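Local coordinates for protein 2-aminomuconate 6-semialdehyde dehydrogenase (Burkholderia cenocepacia, PDB 4U3W) that probably oxidises 2-aminomuconate 6-semialdehyde to 2-aminomuconate with NAD+ as hydride acceptor, at residues C404-I409 with V429-Y434; P392-G397 with C414-F419; L436-W441 with K453-G458; A292-S297 with A324-Q329. All coordinates share one frame; numbering follows the deposited sequence.

The four contacts belong to one alpha/beta region, with contacts 2 and 3 reaching different parts of the same seven-stranded sheet. Contact 2 is buried and pairs two parallel strands. Contact 3, also buried, packs a loop against the strand 437-441 at an interface with a second subunit. Contact 4 joins two helices through apolar side chains; it is partly buried, and Leu-326 carries it into contact 2. Contact 1 lies at the surface and relies on a salt bridge and water. It touches contact 2 through the short helix 403-406 between the paired strands, and contact 3 through Asn-430, whose side chain makes probable hydrogen bonds to the loop 453-458.

Contact 1: residues C404-I409 with V429-Y434; sequences CVREEI and VNDSAY
Arg-406 and Asp-431 form an end-on salt bridge in which two guanidinium nitrogens reach two carboxylate oxygens. NH1 of Arg-406 donates to OD2 of Asp-431 at 3.2 Å, and NH2 of Arg-406 donates to OD1 of Asp-431 at 3.1 Å. Both oxygens lie close to the guanidinium plane, yet both are approached from above the carboxylate plane; the two flat groups are turned 42° apart. The arginine chain bends at its third torsion (chi3 80°) to bring the guanidinium there, and its NH1 has a second acceptor in the backbone O of Asp-400.

The backbone of Arg-406 is linked across the contact by water. One molecule donates to Arg-406 O at 3.0 Å and also hydrogen-bonds Ser-432 OG at 2.8 Å. The same serine oxygen accepts from Tyr-434 N at 3.0 Å, closing an ST turn just beyond the helix 422-430. Another water joins the carboxylate of Glu-408 to the tyrosine hydroxyl, donating a hydrogen bond to Glu-408 OE1 at 3.0 Å. The other oxygen, Glu-408 OE2, is held by Gly-275 N. A third water, lying by the Tyr-434 hydroxyl, accepts from Glu-408 N at 2.9 Å.

With one bidentate ion pair, three bound waters and little apolar packing, the contact is polar and lies at the surface, so its salt bridge is probably partly screened by solvent.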
loop_
_atom_site.group_PDB
_atom_site.type_symbol
_atom_site.label_atom_id
_atom_site.label_comp_id
_atom_site.label_asym_id
_atom_site.label_seq_id
_atom_site.Cartn_x
_atom_site.Cartn_y
_atom_site.Cartn_z
ATOM N N CYS A 404 31.437 -25.249 -18.272
ATOM C CA CYS A 404 30.171 -25.539 -18.938
ATOM C C CYS A 404 28.974 -25.561 -18.006
ATOM O O CYS A 404 27.849 -25.540 -18.507
ATOM C CB CYS A 404 30.247 -26.873 -19.705
ATOM S SG CYS A 404 31.212 -26.649 -21.274
ATOM N N VAL A 405 29.201 -25.609 -16.691
ATOM C CA VAL A 405 28.100 -25.484 -15.748
ATOM C C VAL A 405 28.144 -24.120 -15.048
ATOM O O VAL A 405 27.289 -23.863 -14.205
ATOM C CB VAL A 405 28.088 -26.595 -14.666
ATOM C CG1 VAL A 405 28.079 -27.937 -15.323
ATOM C CG2 VAL A 405 29.295 -26.512 -13.723
ATOM N N ARG A 406 29.118 -23.259 -15.384
ATOM C CA ARG A 406 29.142 -21.908 -14.794
ATOM C C ARG A 406 28.789 -20.818 -15.820
ATOM O O ARG A 406 28.118 -19.818 -15.477
ATOM C CB ARG A 406 30.496 -21.600 -14.139
ATOM C CG ARG A 406 30.828 -22.509 -12.966
ATOM C CD ARG A 406 32.046 -22.006 -12.152
ATOM N NE ARG A 406 31.691 -20.934 -11.210
ATOM C CZ ARG A 406 31.123 -21.133 -10.016
ATOM N NH1 ARG A 406 30.833 -22.366 -9.586
ATOM N NH2 ARG A 406 30.841 -20.091 -9.233
ATOM N N GLU A 407 29.186 -21.003 -17.071
ATOM C CA GLU A 407 29.002 -19.940 -18.065
ATOM C C GLU A 407 27.684 -20.088 -18.837
ATOM O O GLU A 407 27.270 -21.194 -19.217
ATOM C CB GLU A 407 30.187 -19.912 -19.017
ATOM C CG GLU A 407 31.492 -19.584 -18.295
ATOM C CD GLU A 407 32.761 -19.810 -19.132
ATOM O OE1 GLU A 407 32.679 -19.919 -20.379
ATOM O OE2 GLU A 407 33.854 -19.845 -18.518
ATOM N N GLU A 408 26.993 -18.970 -19.040
ATOM C CA GLU A 408 25.699 -19.029 -19.735
ATOM C C GLU A 408 25.974 -19.481 -21.176
ATOM O O GLU A 408 26.789 -18.868 -21.847
ATOM C CB GLU A 408 25.009 -17.642 -19.690
ATOM C CG GLU A 408 23.714 -17.540 -20.497
ATOM C CD GLU A 408 23.070 -16.167 -20.383
ATOM O OE1 GLU A 408 23.738 -15.168 -20.742
ATOM O OE2 GLU A 408 21.894 -16.100 -19.954
ATOM N N ILE A 409 25.303 -20.518 -21.656
ATOM C CA ILE A 409 25.478 -20.992 -23.046
ATOM C C ILE A 409 24.380 -20.461 -23.983
ATOM O O ILE A 409 24.660 -20.100 -25.132
ATOM C CB ILE A 409 25.514 -22.527 -23.102
ATOM C CG1 ILE A 409 26.707 -23.028 -22.306
ATOM C CG2 ILE A 409 25.609 -23.005 -24.522
ATOM C CD1 ILE A 409 26.706 -24.615 -22.050
ATOM N N VAL A 429 23.317 -24.213 -5.622
ATOM C CA VAL A 429 22.520 -23.295 -6.420
ATOM C C VAL A 429 23.096 -21.878 -6.288
ATOM O O VAL A 429 23.311 -21.220 -7.295
ATOM C CB VAL A 429 21.015 -23.315 -5.990
ATOM C CG1 VAL A 429 20.249 -22.093 -6.605
ATOM C CG2 VAL A 429 20.345 -24.629 -6.399
ATOM N N ASN A 430 23.406 -21.438 -5.061
ATOM C CA ASN A 430 23.857 -20.044 -4.843
ATOM C C ASN A 430 25.313 -19.770 -5.215
ATOM O O ASN A 430 25.722 -18.598 -5.373
ATOM C CB ASN A 430 23.613 -19.639 -3.389
ATOM C CG ASN A 430 22.137 -19.444 -3.101
ATOM O OD1 ASN A 430 21.356 -19.239 -4.028
ATOM N ND2 ASN A 430 21.745 -19.524 -1.826
ATOM N N ASP A 431 26.067 -20.842 -5.420
ATOM C CA ASP A 431 27.440 -20.705 -5.907
ATOM C C ASP A 431 27.484 -20.309 -7.409
ATOM O O ASP A 431 27.697 -21.143 -8.320
ATOM C CB ASP A 431 28.202 -22.005 -5.642
ATOM C CG ASP A 431 29.592 -21.980 -6.237
ATOM O OD1 ASP A 431 30.182 -20.865 -6.339
ATOM O OD2 ASP A 431 30.087 -23.084 -6.585
ATOM N N SER A 432 27.288 -19.009 -7.647
ATOM C CA SER A 432 27.141 -18.448 -8.980
ATOM C C SER A 432 27.317 -16.908 -8.888
ATOM O O SER A 432 26.909 -16.275 -7.901
ATOM C CB SER A 432 25.779 -18.809 -9.600
ATOM O OG SER A 432 25.604 -18.228 -10.894
ATOM N N ALA A 433 27.973 -16.339 -9.899
ATOM C CA ALA A 433 28.083 -14.886 -10.027
ATOM C C ALA A 433 26.780 -14.310 -10.629
ATOM O O ALA A 433 26.578 -13.078 -10.638
ATOM C CB ALA A 433 29.310 -14.503 -10.881
ATOM N N TYR A 434 25.907 -15.202 -11.109
ATOM C CA TYR A 434 24.574 -14.825 -11.613
ATOM C C TYR A 434 23.539 -15.057 -10.507
ATOM O O TYR A 434 23.860 -15.679 -9.497
ATOM C CB TYR A 434 24.187 -15.639 -12.851
ATOM C CG TYR A 434 24.944 -15.290 -14.115
ATOM C CD1 TYR A 434 24.826 -14.020 -14.696
ATOM C CD2 TYR A 434 25.744 -16.247 -14.766
ATOM C CE1 TYR A 434 25.510 -13.694 -15.892
ATOM C CE2 TYR A 434 26.418 -15.940 -15.940
ATOM C CZ TYR A 434 26.308 -14.668 -16.504
ATOM O OH TYR A 434 26.992 -14.379 -17.675
HETATM O O HOH W 1 27.285 -19.664 -12.643
HETATM O O HOH W 2 25.259 -12.829 -19.643
HETATM O O HOH W 3 28.216 -16.326 -18.707
#

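Contact 2: residues P392-G397 with C414-F419; sequences PTIWTG and CHIAPF
Three backbone hydrogen bonds tie Thr-393 and Trp-395 to Cys-414 and Ile-416, making strands 393-396 and 413-419 parallel neighbours within a beta-alpha-beta unit whose helical element is the short 403-406. Ile-416 N donates to Trp-395 O at 2.9 Å, Trp-395 N to Cys-414 O at 3.0 Å, and Cys-414 N to Thr-393 O at 3.2 Å. The bond from Trp-395 N is close to straight (168° at the hydrogen). Trp-395 thus uses both its N and its O, bonding to the residues on the two sides of its partner His-415, as in a parallel bridge. Past the last of these bonds the strands part, and a water fills in: it accepts from Gly-397 N and donates to Ile-416 O.

On the face that carries Ile-394, Cys-414 and Ile-416, the packing is apolar. With CG1 of Ile-394 beside the backbone N (chi1 -61°), its CG2 is anti to that nitrogen and meets CD1 of Ile-416 at 3.6 Å, while CG1 passes Cys-414 SG at 4.2 Å. Leu-326 of helix 319-331 packs over this face, and Val-372 and Val-312 continue it onto the adjoining strands.

The other face carries the rings of Trp-395 and His-415, against which Ile-409 and Val-405 pack. The indole meets Phe-361 of helix 351-366 with the two planes nearly perpendicular. His-415 reaches with its imidazole across to the C-terminal end of strand 393-396, where NE2 accepts from the backbone N of Leu-398 and CD2 lies 4.0 Å from CB of Trp-395.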
loop_
_atom_site.group_PDB
_atom_site.type_symbol
_atom_site.label_atom_id
_atom_site.label_comp_id
_atom_site.label_asym_id
_atom_site.label_seq_id
_atom_site.Cartn_x
_atom_site.Cartn_y
_atom_site.Cartn_z
ATOM N N PRO A 392 18.629 -30.932 -28.999
ATOM C CA PRO A 392 18.522 -30.884 -27.534
ATOM C C PRO A 392 19.623 -31.713 -26.883
ATOM O O PRO A 392 19.822 -32.841 -27.286
ATOM C CB PRO A 392 17.153 -31.544 -27.229
ATOM C CG PRO A 392 16.437 -31.679 -28.524
ATOM C CD PRO A 392 17.456 -31.554 -29.645
ATOM N N THR A 393 20.303 -31.180 -25.875
ATOM C CA THR A 393 21.485 -31.850 -25.332
ATOM C C THR A 393 21.398 -31.965 -23.813
ATOM O O THR A 393 20.943 -31.048 -23.160
ATOM C CB THR A 393 22.767 -31.085 -25.766
ATOM O OG1 THR A 393 22.811 -31.068 -27.194
ATOM C CG2 THR A 393 24.034 -31.709 -25.225
ATOM N N ILE A 394 21.765 -33.131 -23.278
ATOM C CA ILE A 394 21.828 -33.369 -21.839
ATOM C C ILE A 394 23.234 -33.877 -21.487
ATOM O O ILE A 394 23.733 -34.789 -22.128
ATOM C CB ILE A 394 20.765 -34.428 -21.402
ATOM C CG1 ILE A 394 19.326 -33.967 -21.699
ATOM C CG2 ILE A 394 20.919 -34.834 -19.931
ATOM C CD1 ILE A 394 18.329 -35.182 -21.569
ATOM N N TRP A 395 23.872 -33.271 -20.480
ATOM C CA TRP A 395 25.170 -33.733 -19.956
ATOM C C TRP A 395 25.054 -34.242 -18.511
ATOM O O TRP A 395 24.164 -33.810 -17.767
ATOM C CB TRP A 395 26.189 -32.617 -19.956
ATOM C CG TRP A 395 26.543 -32.084 -21.314
ATOM C CD1 TRP A 395 26.750 -32.802 -22.452
ATOM C CD2 TRP A 395 26.702 -30.700 -21.668
ATOM N NE1 TRP A 395 27.033 -31.944 -23.498
ATOM C CE2 TRP A 395 27.014 -30.653 -23.037
ATOM C CE3 TRP A 395 26.626 -29.506 -20.948
ATOM C CZ2 TRP A 395 27.233 -29.457 -23.706
ATOM C CZ3 TRP A 395 26.831 -28.322 -21.605
ATOM C CH2 TRP A 395 27.153 -28.307 -22.974
ATOM N N THR A 396 25.972 -35.133 -18.125
ATOM C CA THR A 396 26.252 -35.408 -16.718
ATOM C C THR A 396 27.772 -35.479 -16.439
ATOM O O THR A 396 28.590 -35.406 -17.372
ATOM C CB THR A 396 25.594 -36.758 -16.239
ATOM O OG1 THR A 396 26.030 -37.817 -17.088
ATOM C CG2 THR A 396 24.077 -36.690 -16.303
ATOM N N GLY A 397 28.161 -35.621 -15.170
ATOM C CA GLY A 397 29.570 -35.887 -14.855
ATOM C C GLY A 397 30.487 -34.695 -14.661
ATOM O O GLY A 397 31.658 -34.863 -14.397
ATOM N N CYS A 414 21.172 -28.846 -20.807
ATOM C CA CYS A 414 21.225 -28.798 -19.361
ATOM C C CYS A 414 22.236 -29.837 -18.924
ATOM O O CYS A 414 22.377 -30.876 -19.574
ATOM C CB CYS A 414 19.842 -29.082 -18.719
ATOM S SG CYS A 414 19.050 -30.648 -19.151
ATOM N N HIS A 415 22.920 -29.540 -17.820
ATOM C CA HIS A 415 23.732 -30.510 -17.109
ATOM C C HIS A 415 22.900 -31.011 -15.882
ATOM O O HIS A 415 22.256 -30.230 -15.213
ATOM C CB HIS A 415 25.074 -29.899 -16.655
ATOM C CG HIS A 415 25.890 -30.817 -15.793
ATOM N ND1 HIS A 415 25.761 -30.863 -14.416
ATOM C CD2 HIS A 415 26.838 -31.736 -16.106
ATOM C CE1 HIS A 415 26.584 -31.776 -13.922
ATOM N NE2 HIS A 415 27.241 -32.326 -14.926
ATOM N N ILE A 416 22.958 -32.301 -15.578
ATOM C CA ILE A 416 22.240 -32.866 -14.399
ATOM C C ILE A 416 23.267 -33.455 -13.416
ATOM O O ILE A 416 24.137 -34.241 -13.831
ATOM C CB ILE A 416 21.206 -33.951 -14.857
ATOM C CG1 ILE A 416 20.461 -33.404 -16.088
ATOM C CG2 ILE A 416 20.184 -34.358 -13.698
ATOM C CD1 ILE A 416 19.397 -34.278 -16.683
ATOM N N ALA A 417 23.184 -33.078 -12.128
ATOM C CA ALA A 417 24.063 -33.661 -11.090
ATOM C C ALA A 417 23.224 -34.176 -9.956
ATOM O O ALA A 417 22.128 -33.670 -9.740
ATOM C CB ALA A 417 25.076 -32.653 -10.559
ATOM N N PRO A 418 23.727 -35.205 -9.236
ATOM C CA PRO A 418 23.046 -35.666 -8.021
ATOM C C PRO A 418 23.361 -34.797 -6.811
ATOM O O PRO A 418 24.470 -34.251 -6.774
ATOM C CB PRO A 418 23.624 -37.065 -7.807
ATOM C CG PRO A 418 25.046 -36.936 -8.345
ATOM C CD PRO A 418 24.946 -35.986 -9.524
ATOM N N PHE A 419 22.449 -34.725 -5.835
ATOM C CA PHE A 419 22.786 -34.142 -4.542
ATOM C C PHE A 419 22.264 -35.048 -3.424
ATOM O O PHE A 419 21.402 -35.914 -3.662
ATOM C CB PHE A 419 22.252 -32.692 -4.415
ATOM C CG PHE A 419 20.757 -32.566 -4.262
ATOM C CD1 PHE A 419 19.938 -32.507 -5.390
ATOM C CD2 PHE A 419 20.171 -32.426 -3.010
ATOM C CE1 PHE A 419 18.558 -32.350 -5.286
ATOM C CE2 PHE A 419 18.770 -32.290 -2.869
ATOM C CZ PHE A 419 17.953 -32.249 -4.010
HETATM O O HOH W 4 26.423 -35.494 -12.906
#

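Contact 3: residues L436-W441 with K453-G458; sequences LAASIW and KQIETG
The peptide carbonyl of Leu-436 is the flat group at the centre of this contact, and Gly-458 N meets it obliquely from above. The nitrogen stands 44° out of the carbonyl plane, donating to Leu-436 O at 2.9 Å with an angle of 142° at the hydrogen. CB of Thr-457 lies over the same face of this carbonyl, 3.4 Å from Leu-436 O. No aromatic ring joins in; the carbonyl groups of Leu-436 and Ala-437 supply the flat surfaces.

Thr-457 sets its methyl over the face of the Ala-437 carbonyl, with CG2 3.7 Å from Ala-437 O. Its first torsion (chi1 55°) places the methyl opposite the carbonyl carbon and sets OG1 between the two backbone branches, and the hydroxyl is engaged with the backbone O of Ile-459. Further along the strand, CG2 of Ile-455 touches CB of Ala-438 at 3.8 Å, a small apolar patch continued by Val-429 and Val-460. Between Ile-455 and Thr-457 the loop bends in an inverse gamma turn centred on Glu-456, whose carboxylate pairs with Lys-478.

The loop runs obliquely back across the start of the strand before entering strand 459-462. Thr-457 O accepts from Thr-498 of the second subunit, and Gly-458 makes backbone hydrogen bonds to that chain. This arrangement is consistent with the aldehyde dehydrogenase fold, in which an oligomerisation strand of a partner subunit lies along the edge of the catalytic-domain sheet.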
loop_
_atom_site.group_PDB
_atom_site.type_symbol
_atom_site.label_atom_id
_atom_site.label_comp_id
_atom_site.label_asym_id
_atom_site.label_seq_id
_atom_site.Cartn_x
_atom_site.Cartn_y
_atom_site.Cartn_z
ATOM N N LEU A 436 19.596 -14.908 -11.479
ATOM C CA LEU A 436 18.368 -14.523 -12.174
ATOM C C LEU A 436 17.174 -15.303 -11.649
ATOM O O LEU A 436 16.281 -14.703 -11.020
ATOM C CB LEU A 436 18.465 -14.757 -13.664
ATOM C CG LEU A 436 17.278 -14.297 -14.532
ATOM C CD1 LEU A 436 16.792 -12.819 -14.219
ATOM C CD2 LEU A 436 17.714 -14.374 -16.016
ATOM N N ALA A 437 17.123 -16.614 -11.898
ATOM C CA ALA A 437 15.924 -17.371 -11.477
ATOM C C ALA A 437 16.254 -18.812 -11.047
ATOM O O ALA A 437 17.346 -19.296 -11.287
ATOM C CB ALA A 437 14.891 -17.397 -12.600
ATOM N N ALA A 438 15.292 -19.490 -10.394
ATOM C CA ALA A 438 15.477 -20.891 -10.059
ATOM C C ALA A 438 14.108 -21.588 -9.996
ATOM O O ALA A 438 13.082 -20.931 -9.786
ATOM C CB ALA A 438 16.190 -21.016 -8.737
ATOM N N SER A 439 14.072 -22.895 -10.194
ATOM C CA SER A 439 12.818 -23.623 -9.923
ATOM C C SER A 439 13.112 -24.851 -9.070
ATOM O O SER A 439 14.153 -25.472 -9.208
ATOM C CB SER A 439 12.099 -24.006 -11.230
ATOM O OG SER A 439 12.939 -24.867 -11.946
ATOM N N ILE A 440 12.181 -25.146 -8.152
ATOM C CA ILE A 440 12.285 -26.195 -7.141
ATOM C C ILE A 440 11.073 -27.083 -7.300
ATOM O O ILE A 440 9.951 -26.544 -7.354
ATOM C CB ILE A 440 12.229 -25.591 -5.685
ATOM C CG1 ILE A 440 13.245 -24.448 -5.528
ATOM C CG2 ILE A 440 12.353 -26.660 -4.593
ATOM C CD1 ILE A 440 14.615 -24.894 -5.572
ATOM N N TRP A 441 11.287 -28.412 -7.302
ATOM C CA TRP A 441 10.231 -29.392 -7.428
ATOM C C TRP A 441 10.180 -30.215 -6.144
ATOM O O TRP A 441 11.144 -30.925 -5.815
ATOM C CB TRP A 441 10.443 -30.306 -8.663
ATOM C CG TRP A 441 10.349 -29.511 -9.893
ATOM C CD1 TRP A 441 11.354 -28.784 -10.472
ATOM C CD2 TRP A 441 9.177 -29.299 -10.698
ATOM N NE1 TRP A 441 10.877 -28.130 -11.594
ATOM C CE2 TRP A 441 9.538 -28.409 -11.737
ATOM C CE3 TRP A 441 7.859 -29.765 -10.630
ATOM C CZ2 TRP A 441 8.619 -27.971 -12.719
ATOM C CZ3 TRP A 441 6.960 -29.343 -11.593
ATOM C CH2 TRP A 441 7.342 -28.466 -12.631
ATOM N N LYS A 453 13.191 -19.492 0.052
ATOM C CA LYS A 453 13.552 -18.224 0.708
ATOM C C LYS A 453 15.075 -18.015 0.802
ATOM O O LYS A 453 15.542 -16.893 0.989
ATOM C CB LYS A 453 12.934 -18.169 2.139
ATOM N N GLN A 454 15.840 -19.096 0.650
ATOM C CA GLN A 454 17.296 -19.039 0.723
ATOM C C GLN A 454 17.946 -18.822 -0.635
ATOM O O GLN A 454 19.141 -18.539 -0.703
ATOM C CB GLN A 454 17.848 -20.349 1.326
ATOM C CG GLN A 454 17.316 -20.666 2.716
ATOM C CD GLN A 454 17.869 -21.977 3.238
ATOM O OE1 GLN A 454 19.078 -22.095 3.532
ATOM N NE2 GLN A 454 16.998 -22.982 3.339
ATOM N N ILE A 455 17.183 -18.966 -1.718
ATOM C CA ILE A 455 17.798 -18.929 -3.052
ATOM C C ILE A 455 18.085 -17.464 -3.454
ATOM O O ILE A 455 17.197 -16.584 -3.407
ATOM C CB ILE A 455 16.917 -19.599 -4.143
ATOM C CG1 ILE A 455 16.595 -21.061 -3.802
ATOM C CG2 ILE A 455 17.589 -19.564 -5.522
ATOM C CD1 ILE A 455 17.771 -21.838 -3.469
ATOM N N GLU A 456 19.318 -17.208 -3.882
ATOM C CA GLU A 456 19.743 -15.826 -4.161
ATOM C C GLU A 456 19.456 -15.448 -5.597
ATOM O O GLU A 456 20.375 -15.257 -6.403
ATOM C CB GLU A 456 21.237 -15.685 -3.840
ATOM C CG GLU A 456 21.512 -15.816 -2.339
ATOM C CD GLU A 456 22.996 -16.041 -2.007
ATOM O OE1 GLU A 456 23.827 -16.231 -2.937
ATOM O OE2 GLU A 456 23.315 -16.041 -0.805
ATOM N N THR A 457 18.178 -15.380 -5.953
ATOM C CA THR A 457 17.763 -15.052 -7.324
ATOM C C THR A 457 16.628 -14.022 -7.262
ATOM O O THR A 457 16.077 -13.757 -6.182
ATOM C CB THR A 457 17.249 -16.257 -8.103
ATOM O OG1 THR A 457 16.188 -16.855 -7.330
ATOM C CG2 THR A 457 18.338 -17.285 -8.350
ATOM N N GLY A 458 16.239 -13.499 -8.411
ATOM C CA GLY A 458 15.175 -12.496 -8.464
ATOM C C GLY A 458 13.824 -13.178 -8.411
ATOM O O GLY A 458 12.847 -12.572 -7.937
#

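Contact 4: residues A292-S297 with A324-Q329; sequences AGVLRS and AALKEQ
This is an apolar helix-helix contact between Leu-295 and Leu-326 and their neighbours, made where helices 287-299 and 319-331 lie on one face of the largely parallel sheet of the aldehyde dehydrogenase catalytic domain, the sheet that holds strand 413-419. Their local axes approach to 9.9 Å and cross at -55°, close enough for side chains to interlock but with no hydrogen bond between the segments.

Leu-326 is the wedge. Its CG lies opposite the backbone N (chi1 -168°), which sends the branched end between Val-294 and Leu-295. CD1 of Leu-326 rests 3.6 Å from the backbone N of Leu-295 and 4.0 Å from its CB, while CD2 of Leu-326 meets CG1 of Val-294 at 4.0 Å, the two side chains crossing at about a right angle. The same CD2 also packs on Cys-414 and Ile-416, so that one leucine joins both helices to strand 413-419.

Leu-295 packs at the more exposed margin against the aliphatic part of Gln-329. CD1 of Leu-295 is 3.9 Å from CB of Gln-329. Beyond CG the glutamine chain is extended and reaches obliquely over helix 287-299, bringing its OE1 to 3.9 Å from the CA of Ala-292.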
loop_
_atom_site.group_PDB
_atom_site.type_symbol
_atom_site.label_atom_id
_atom_site.label_comp_id
_atom_site.label_asym_id
_atom_site.label_seq_id
_atom_site.Cartn_x
_atom_site.Cartn_y
_atom_site.Cartn_z
ATOM N N ALA A 292 8.617 -33.462 -17.018
ATOM C CA ALA A 292 8.042 -32.552 -18.022
ATOM C C ALA A 292 8.448 -31.071 -17.824
ATOM O O ALA A 292 8.648 -30.323 -18.800
ATOM C CB ALA A 292 6.505 -32.646 -18.015
ATOM N N GLY A 293 8.519 -30.647 -16.561
ATOM C CA GLY A 293 8.828 -29.244 -16.231
ATOM C C GLY A 293 10.269 -28.900 -16.632
ATOM O O GLY A 293 10.547 -27.798 -17.142
ATOM N N VAL A 294 11.178 -29.826 -16.342
ATOM C CA VAL A 294 12.600 -29.623 -16.696
ATOM C C VAL A 294 12.825 -29.732 -18.201
ATOM O O VAL A 294 13.658 -28.985 -18.770
ATOM C CB VAL A 294 13.474 -30.630 -15.900
ATOM C CG1 VAL A 294 14.971 -30.694 -16.460
ATOM C CG2 VAL A 294 13.439 -30.239 -14.436
ATOM N N LEU A 295 12.066 -30.599 -18.882
ATOM C CA LEU A 295 12.086 -30.562 -20.361
ATOM C C LEU A 295 11.762 -29.155 -20.849
ATOM O O LEU A 295 12.480 -28.556 -21.679
ATOM C CB LEU A 295 11.086 -31.554 -20.957
ATOM C CG LEU A 295 11.271 -31.834 -22.466
ATOM C CD1 LEU A 295 12.421 -32.812 -22.670
ATOM C CD2 LEU A 295 10.001 -32.392 -23.132
ATOM N N ARG A 296 10.698 -28.595 -20.290
ATOM C CA ARG A 296 10.254 -27.248 -20.637
ATOM C C ARG A 296 11.298 -26.180 -20.318
ATOM O O ARG A 296 11.597 -25.300 -21.147
ATOM C CB ARG A 296 8.986 -26.890 -19.836
ATOM C CG ARG A 296 7.644 -26.869 -20.526
ATOM C CD ARG A 296 6.553 -26.152 -19.627
ATOM N NE ARG A 296 6.323 -24.763 -20.060
ATOM C CZ ARG A 296 6.327 -23.668 -19.286
ATOM N NH1 ARG A 296 6.548 -23.751 -17.975
ATOM N NH2 ARG A 296 6.086 -22.474 -19.835
ATOM N N SER A 297 11.805 -26.193 -19.088
ATOM C CA SER A 297 12.684 -25.093 -18.628
ATOM C C SER A 297 14.047 -25.216 -19.322
ATOM O O SER A 297 14.787 -24.239 -19.421
ATOM C CB SER A 297 12.853 -25.078 -17.097
ATOM O OG SER A 297 13.432 -26.296 -16.597
ATOM N N ALA A 324 17.210 -40.812 -17.275
ATOM C CA ALA A 324 16.649 -41.695 -18.295
ATOM C C ALA A 324 15.311 -41.185 -18.839
ATOM O O ALA A 324 15.119 -41.193 -20.034
ATOM C CB ALA A 324 16.480 -43.145 -17.724
ATOM N N ALA A 325 14.383 -40.752 -17.973
ATOM C CA ALA A 325 13.088 -40.213 -18.446
ATOM C C ALA A 325 13.227 -38.923 -19.237
ATOM O O ALA A 325 12.515 -38.682 -20.218
ATOM C CB ALA A 325 12.132 -39.957 -17.264
ATOM N N LEU A 326 14.113 -38.056 -18.797
ATOM C CA LEU A 326 14.292 -36.806 -19.541
ATOM C C LEU A 326 14.885 -37.082 -20.920
ATOM O O LEU A 326 14.565 -36.404 -21.919
ATOM C CB LEU A 326 15.194 -35.851 -18.768
ATOM C CG LEU A 326 15.212 -34.399 -19.319
ATOM C CD1 LEU A 326 13.892 -33.647 -19.003
ATOM C CD2 LEU A 326 16.400 -33.664 -18.761
ATOM N N LYS A 327 15.783 -38.054 -20.966
ATOM C CA LYS A 327 16.432 -38.419 -22.230
ATOM C C LYS A 327 15.371 -38.849 -23.249
ATOM O O LYS A 327 15.365 -38.388 -24.393
ATOM C CB LYS A 327 17.474 -39.529 -22.001
ATOM C CG LYS A 327 18.100 -40.079 -23.287
ATOM C CD LYS A 327 19.037 -41.267 -23.000
ATOM C CE LYS A 327 19.613 -41.807 -24.309
ATOM N NZ LYS A 327 20.663 -42.861 -24.103
ATOM N N GLU A 328 14.484 -39.743 -22.828
ATOM C CA GLU A 328 13.390 -40.214 -23.676
ATOM C C GLU A 328 12.469 -39.078 -24.184
ATOM O O GLU A 328 12.133 -39.016 -25.365
ATOM C CB GLU A 328 12.592 -41.299 -22.908
ATOM C CG GLU A 328 11.349 -41.801 -23.593
ATOM C CD GLU A 328 10.641 -42.887 -22.787
ATOM O OE1 GLU A 328 11.324 -43.664 -22.070
ATOM O OE2 GLU A 328 9.394 -42.937 -22.838
ATOM N N GLN A 329 12.076 -38.144 -23.326
ATOM C CA GLN A 329 11.254 -37.026 -23.798
ATOM C C GLN A 329 12.021 -36.063 -24.716
ATOM O O GLN A 329 11.445 -35.455 -25.652
ATOM C CB GLN A 329 10.683 -36.250 -22.589
ATOM C CG GLN A 329 9.708 -37.134 -21.723
ATOM C CD GLN A 329 8.885 -36.314 -20.726
ATOM O OE1 GLN A 329 8.823 -35.094 -20.810
ATOM N NE2 GLN A 329 8.264 -37.005 -19.742
#